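Local coordinates for zinc-type alcohol dehydrogenase-like protein YAHK (Escherichia coli, PDB 1UUF) that reduces a wide range of aldehydes to the corresponding alcohols, with a strong preference for NADPH over NADH, and binds two zinc ions per subunit, at residues C57-S62 with E346-M351; E337-D342 with Y358-D363. One frame throughout, in Å; residues are numbered along the deposited sequence.

Contact 1. Residues C57-S62 with E346-M351; sequences CGVCHS and EAYERM. With ZN (zinc ion), chain C.
Met351 reaches from its helix over one face of the His61 ring, its CE 3.7 Å from the ring centroid and 25° off the normal, a CH-pi contact offset toward the ring's ND1 side. The bend at its third torsion (chi3 64°) turns the methyl onto the imidazole, while SD stays against Val59 CG1 at 3.5 Å. That same valine methyl touches Tyr348 CE1 at 3.5 Å, so one methyl serves both side chains, resting in the corner between them. Val59 CG1 lies anti to the backbone N, which points this branch at the helix. No hydrogen bond spans the two segments. Cys60 turns its side chain away from the helix: SG binds the catalytic zinc at 2.4 Å with His82, Cys178 and a water, and as N-cap it accepts a nearly straight bond (170°) from Ser62 N at 3.4 Å. Ser62 OG is hydrogen-bonded to the zinc-bound water at 2.7 Å. Tyr348 OH is hydrogen-bonded to Tyr149. The buried face of helix 344-352 packs on the turn between strand 49-58 and helix 61-68 in the GroES-like domain of this zinc-containing alcohol dehydrogenase, with Tyr348 along the latter helix and Met351 resting on Phe360 of strand 359-363.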
loop_
_atom_site.group_PDB
_atom_site.type_symbol
_atom_site.label_atom_id
_atom_site.label_comp_id
_atom_site.label_asym_id
_atom_site.label_seq_id
_atom_site.Cartn_x
_atom_site.Cartn_y
_atom_site.Cartn_z
ATOM N N CYS A 57 -27.172 -16.854 -13.058
ATOM C CA CYS A 57 -25.750 -16.549 -13.128
ATOM C C CYS A 57 -25.561 -15.070 -13.432
ATOM O O CYS A 57 -26.039 -14.572 -14.450
ATOM C CB CYS A 57 -25.052 -17.388 -14.204
ATOM S SG CYS A 57 -23.240 -17.171 -14.205
ATOM N N GLY A 58 -24.870 -14.373 -12.536
ATOM C CA GLY A 58 -24.616 -12.960 -12.735
ATOM C C GLY A 58 -23.612 -12.750 -13.852
ATOM O O GLY A 58 -22.781 -13.619 -14.120
ATOM N N VAL A 59 -23.695 -11.604 -14.518
ATOM C CA VAL A 59 -22.778 -11.295 -15.606
ATOM C C VAL A 59 -21.723 -10.327 -15.078
ATOM O O VAL A 59 -22.036 -9.212 -14.656
ATOM C CB VAL A 59 -23.532 -10.675 -16.797
ATOM C CG1 VAL A 59 -22.563 -10.384 -17.937
ATOM C CG2 VAL A 59 -24.632 -11.634 -17.263
ATOM N N CYS A 60 -20.470 -10.775 -15.098
ATOM C CA CYS A 60 -19.344 -9.993 -14.590
ATOM C C CYS A 60 -18.476 -9.454 -15.722
ATOM O O CYS A 60 -18.411 -10.046 -16.799
ATOM C CB CYS A 60 -18.488 -10.869 -13.667
ATOM S SG CYS A 60 -17.029 -10.050 -12.977
ATOM N N HIS A 61 -17.815 -8.328 -15.483
ATOM C CA HIS A 61 -16.948 -7.760 -16.505
ATOM C C HIS A 61 -15.831 -8.736 -16.864
ATOM O O HIS A 61 -15.285 -8.686 -17.966
ATOM C CB HIS A 61 -16.358 -6.426 -16.044
ATOM C CG HIS A 61 -17.239 -5.248 -16.324
ATOM N ND1 HIS A 61 -18.348 -4.946 -15.562
ATOM C CD2 HIS A 61 -17.195 -4.318 -17.309
ATOM C CE1 HIS A 61 -18.949 -3.881 -16.066
ATOM N NE2 HIS A 61 -18.270 -3.482 -17.126
ATOM N N SER A 62 -15.490 -9.630 -15.941
ATOM C CA SER A 62 -14.445 -10.601 -16.231
ATOM C C SER A 62 -14.901 -11.571 -17.314
ATOM O O SER A 62 -14.075 -12.119 -18.050
ATOM C CB SER A 62 -14.047 -11.372 -14.969
ATOM O OG SER A 62 -13.314 -10.535 -14.087
ATOM N N GLU A 346 -25.811 -8.496 -25.914
ATOM C CA GLU A 346 -26.391 -7.162 -25.795
ATOM C C GLU A 346 -26.112 -6.618 -24.399
ATOM O O GLU A 346 -25.915 -5.418 -24.215
ATOM C CB GLU A 346 -27.905 -7.204 -26.037
ATOM C CG GLU A 346 -28.319 -7.682 -27.425
ATOM C CD GLU A 346 -28.489 -9.190 -27.507
ATOM O OE1 GLU A 346 -27.516 -9.925 -27.236
ATOM O OE2 GLU A 346 -29.605 -9.641 -27.843
ATOM N N ALA A 347 -26.099 -7.512 -23.417
ATOM C CA ALA A 347 -25.831 -7.131 -22.036
ATOM C C ALA A 347 -24.417 -6.567 -21.920
ATOM O O ALA A 347 -24.199 -5.549 -21.269
ATOM C CB ALA A 347 -25.995 -8.338 -21.121
ATOM N N TYR A 348 -23.455 -7.224 -22.561
ATOM C CA TYR A 348 -22.078 -6.749 -22.512
ATOM C C TYR A 348 -21.993 -5.316 -23.017
ATOM O O TYR A 348 -21.361 -4.464 -22.390
ATOM C CB TYR A 348 -21.154 -7.631 -23.361
ATOM C CG TYR A 348 -20.870 -9.009 -22.797
ATOM C CD1 TYR A 348 -20.952 -9.262 -21.428
ATOM C CD2 TYR A 348 -20.465 -10.049 -23.634
ATOM C CE1 TYR A 348 -20.637 -10.523 -20.907
ATOM C CE2 TYR A 348 -20.147 -11.308 -23.126
ATOM C CZ TYR A 348 -20.236 -11.538 -21.762
ATOM O OH TYR A 348 -19.918 -12.780 -21.263
ATOM N N GLU A 349 -22.636 -5.054 -24.151
ATOM C CA GLU A 349 -22.628 -3.723 -24.748
ATOM C C GLU A 349 -23.096 -2.672 -23.749
ATOM O O GLU A 349 -22.465 -1.628 -23.591
ATOM C CB GLU A 349 -23.525 -3.697 -25.987
ATOM C CG GLU A 349 -23.229 -4.800 -26.997
ATOM C CD GLU A 349 -21.822 -4.728 -27.566
ATOM O OE1 GLU A 349 -21.441 -5.649 -28.318
ATOM O OE2 GLU A 349 -21.099 -3.753 -27.269
ATOM N N ARG A 350 -24.201 -2.956 -23.067
ATOM C CA ARG A 350 -24.742 -2.027 -22.083
ATOM C C ARG A 350 -23.812 -1.871 -20.882
ATOM O O ARG A 350 -23.668 -0.778 -20.338
ATOM C CB ARG A 350 -26.127 -2.499 -21.628
ATOM C CG ARG A 350 -27.193 -2.401 -22.715
ATOM C CD ARG A 350 -28.546 -2.894 -22.227
ATOM N NE ARG A 350 -28.968 -2.210 -21.007
ATOM C CZ ARG A 350 -30.014 -2.573 -20.272
ATOM N NH1 ARG A 350 -30.753 -3.614 -20.635
ATOM N NH2 ARG A 350 -30.308 -1.908 -19.162
ATOM N N MET A 351 -23.181 -2.967 -20.471
ATOM C CA MET A 351 -22.264 -2.930 -19.337
ATOM C C MET A 351 -21.115 -1.964 -19.592
ATOM O O MET A 351 -20.679 -1.248 -18.690
ATOM C CB MET A 351 -21.701 -4.326 -19.071
ATOM C CG MET A 351 -22.717 -5.300 -18.510
ATOM S SD MET A 351 -22.061 -6.966 -18.411
ATOM C CE MET A 351 -20.739 -6.733 -17.215
HETATM ZN ZN ZN C . -16.132 -11.732 -11.568
HETATM O O HOH W 1 -13.893 -11.250 -11.600
#

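Contact 2. Residues E337-D342 with Y358-D363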
loop_
_atom_site.group_PDB
_atom_site.type_symbol
_atom_site.label_atom_id
_atom_site.label_comp_id
_atom_site.label_asym_id
_atom_site.label_seq_id
_atom_site.Cartn_x
_atom_site.Cartn_y
_atom_site.Cartn_z
ATOM N N GLU A 337 -31.005 -6.882 -13.150
ATOM C CA GLU A 337 -31.872 -6.835 -14.313
ATOM C C GLU A 337 -31.745 -8.225 -14.909
ATOM O O GLU A 337 -30.679 -8.608 -15.393
ATOM C CB GLU A 337 -31.421 -5.803 -15.342
ATOM C CG GLU A 337 -32.405 -5.708 -16.504
ATOM C CD GLU A 337 -32.071 -4.612 -17.482
ATOM O OE1 GLU A 337 -31.580 -3.552 -17.039
ATOM O OE2 GLU A 337 -32.321 -4.805 -18.694
ATOM N N MET A 338 -32.832 -8.984 -14.854
ATOM C CA MET A 338 -32.835 -10.345 -15.367
ATOM C C MET A 338 -32.880 -10.369 -16.890
ATOM O O MET A 338 -33.618 -9.603 -17.510
ATOM C CB MET A 338 -34.035 -11.101 -14.797
ATOM C CG MET A 338 -33.950 -12.605 -14.946
ATOM S SD MET A 338 -35.282 -13.425 -14.058
ATOM C CE MET A 338 -34.664 -13.350 -12.382
ATOM N N ILE A 339 -32.078 -11.243 -17.494
ATOM C CA ILE A 339 -32.045 -11.355 -18.949
ATOM C C ILE A 339 -32.077 -12.815 -19.374
ATOM O O ILE A 339 -31.873 -13.713 -18.558
ATOM C CB ILE A 339 -30.765 -10.707 -19.548
ATOM C CG1 ILE A 339 -29.516 -11.414 -19.017
ATOM C CG2 ILE A 339 -30.718 -9.224 -19.207
ATOM C CD1 ILE A 339 -28.216 -10.892 -19.616
ATOM N N ARG A 340 -32.346 -13.047 -20.657
ATOM C CA ARG A 340 -32.365 -14.398 -21.195
ATOM C C ARG A 340 -30.922 -14.756 -21.528
ATOM O O ARG A 340 -30.080 -13.871 -21.690
ATOM C CB ARG A 340 -33.202 -14.471 -22.473
ATOM C CG ARG A 340 -34.664 -14.084 -22.319
ATOM C CD ARG A 340 -35.439 -14.469 -23.576
ATOM N NE ARG A 340 -34.881 -13.851 -24.776
ATOM C CZ ARG A 340 -35.225 -12.651 -25.234
ATOM N NH1 ARG A 340 -34.656 -12.171 -26.334
ATOM N NH2 ARG A 340 -36.149 -11.935 -24.604
ATOM N N ALA A 341 -30.640 -16.047 -21.641
ATOM C CA ALA A 341 -29.290 -16.495 -21.950
ATOM C C ALA A 341 -28.835 -16.027 -23.331
ATOM O O ALA A 341 -27.639 -15.881 -23.576
ATOM C CB ALA A 341 -29.211 -18.017 -21.852
ATOM N N ASP A 342 -29.781 -15.774 -24.231
ATOM C CA ASP A 342 -29.423 -15.330 -25.576
ATOM C C ASP A 342 -29.274 -13.817 -25.698
ATOM O O ASP A 342 -29.103 -13.292 -26.799
ATOM C CB ASP A 342 -30.457 -15.820 -26.594
ATOM C CG ASP A 342 -31.874 -15.424 -26.227
ATOM O OD1 ASP A 342 -32.103 -14.236 -25.918
ATOM O OD2 ASP A 342 -32.759 -16.304 -26.254
ATOM N N TYR A 358 -27.921 -2.811 -11.145
ATOM C CA TYR A 358 -26.536 -2.511 -11.496
ATOM C C TYR A 358 -25.808 -3.767 -11.934
ATOM O O TYR A 358 -24.595 -3.748 -12.149
ATOM C CB TYR A 358 -25.800 -1.919 -10.296
ATOM C CG TYR A 358 -26.285 -0.547 -9.931
ATOM C CD1 TYR A 358 -27.421 -0.372 -9.148
ATOM C CD2 TYR A 358 -25.647 0.582 -10.436
ATOM C CE1 TYR A 358 -27.916 0.901 -8.880
ATOM C CE2 TYR A 358 -26.131 1.855 -10.178
ATOM C CZ TYR A 358 -27.264 2.007 -9.402
ATOM O OH TYR A 358 -27.751 3.268 -9.161
ATOM N N ARG A 359 -26.555 -4.853 -12.070
ATOM C CA ARG A 359 -25.969 -6.125 -12.450
ATOM C C ARG A 359 -26.932 -6.946 -13.286
ATOM O O ARG A 359 -28.104 -7.084 -12.937
ATOM C CB ARG A 359 -25.612 -6.911 -11.183
ATOM C CG ARG A 359 -24.126 -7.162 -10.962
ATOM C CD ARG A 359 -23.595 -8.213 -11.922
ATOM N NE ARG A 359 -22.247 -8.659 -11.568
ATOM C CZ ARG A 359 -21.148 -7.922 -11.703
ATOM N NH1 ARG A 359 -21.225 -6.690 -12.188
ATOM N NH2 ARG A 359 -19.970 -8.421 -11.357
ATOM N N PHE A 360 -26.446 -7.480 -14.400
ATOM C CA PHE A 360 -27.283 -8.333 -15.225
ATOM C C PHE A 360 -27.199 -9.733 -14.636
ATOM O O PHE A 360 -26.136 -10.157 -14.183
ATOM C CB PHE A 360 -26.784 -8.382 -16.673
ATOM C CG PHE A 360 -27.097 -7.153 -17.471
ATOM C CD1 PHE A 360 -26.083 -6.290 -17.870
ATOM C CD2 PHE A 360 -28.406 -6.862 -17.833
ATOM C CE1 PHE A 360 -26.366 -5.152 -18.619
ATOM C CE2 PHE A 360 -28.703 -5.726 -18.583
ATOM C CZ PHE A 360 -27.681 -4.868 -18.977
ATOM N N VAL A 361 -28.322 -10.442 -14.626
ATOM C CA VAL A 361 -28.354 -11.809 -14.129
ATOM C C VAL A 361 -29.125 -12.660 -15.126
ATOM O O VAL A 361 -30.265 -12.354 -15.475
ATOM C CB VAL A 361 -29.018 -11.912 -12.739
ATOM C CG1 VAL A 361 -29.173 -13.377 -12.334
ATOM C CG2 VAL A 361 -28.158 -11.199 -11.714
ATOM N N ILE A 362 -28.480 -13.722 -15.590
ATOM C CA ILE A 362 -29.079 -14.635 -16.552
ATOM C C ILE A 362 -30.061 -15.602 -15.898
ATOM O O ILE A 362 -29.788 -16.166 -14.838
ATOM C CB ILE A 362 -27.989 -15.473 -17.257
ATOM C CG1 ILE A 362 -27.026 -14.550 -18.000
ATOM C CG2 ILE A 362 -28.632 -16.481 -18.204
ATOM C CD1 ILE A 362 -25.680 -15.187 -18.280
ATOM N N ASP A 363 -31.213 -15.775 -16.538
ATOM C CA ASP A 363 -32.233 -16.707 -16.072
ATOM C C ASP A 363 -31.836 -17.972 -16.826
ATOM O O ASP A 363 -32.224 -18.152 -17.979
ATOM C CB ASP A 363 -33.615 -16.242 -16.536
ATOM C CG ASP A 363 -34.740 -17.073 -15.957
ATOM O OD1 ASP A 363 -34.499 -18.231 -15.557
ATOM O OD2 ASP A 363 -35.879 -16.568 -15.916
#
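Glu337, Ile339, Arg359, Val361 and Asp363 join two parallel strands by four backbone hydrogen bonds. Glu337 N gives to Arg359 O and its carbonyl receives Val361 N; Ile339 N gives to Val361 O at 2.9 Å and its carbonyl receives Asp363 N at 3.0 Å. Three CA-H...O contacts fill in, among them Met338 CA to Val361 O at 3.3 Å. The strands cross at -36° and are the ends of a beta-alpha-beta unit whose connection is helix 344-352, which lies over the face carrying Ile339, Phe360 and Ile362, a face that Glu337 shares.

On that face the aliphatic and aromatic contacts come first. Ile339 CG2 meets Phe360 CD2 at 3.6 Å, the two side chains at about a right angle, and its CG1, set between backbone N and carbonyl carbon (chi1 61°), approaches Ile362 CG1 at 4.1 Å. Cutting this isoleucine back to an alanine removes both branches and is likely to open a gap between the Phe360 ring and Ile362, leaving the ring freer to shift. Ile362 CG2 packs on Ala341 CB.

Polar and charged groups make the remaining contacts. The Glu337 carboxylate runs beside the Phe360 ring, CD 3.7 Å from CE2 with the planes 66° apart, and pairs with Arg350. Over the other face Met338 SD comes 3.7 Å from Asp363 OD2, itself salt-bridged to Arg365. Arg340 NE forms a salt bridge with Asp342 within segment 337-342, using the syn lone pair of OD1. On the other strand Arg359 is paired with Glu83.

Overall arrangement
The segments of contacts 1 and 2 alternate along the chain, and their centres lie 8 Å apart. The helix that contact 1 presses against the turn at 57-62 is held on its other flank by contact 2: a salt bridge, Arg350 NH1 to Glu337 OE2 at 2.8 Å, ties helix to strand, and Ala347 O packs 3.4 Å from Phe360 CE1. Strand 359-363 also pairs antiparallel with strand 49-58, where Cys57 O probably accepts from Ile362 N at 2.8 Å. Contact 1 supplies zinc ligand Cys60; from contact 2 the Arg359 side chain comes, nearest atoms, within about 5 Å of the catalytic zinc and about 4 Å of the Cys60 side chain.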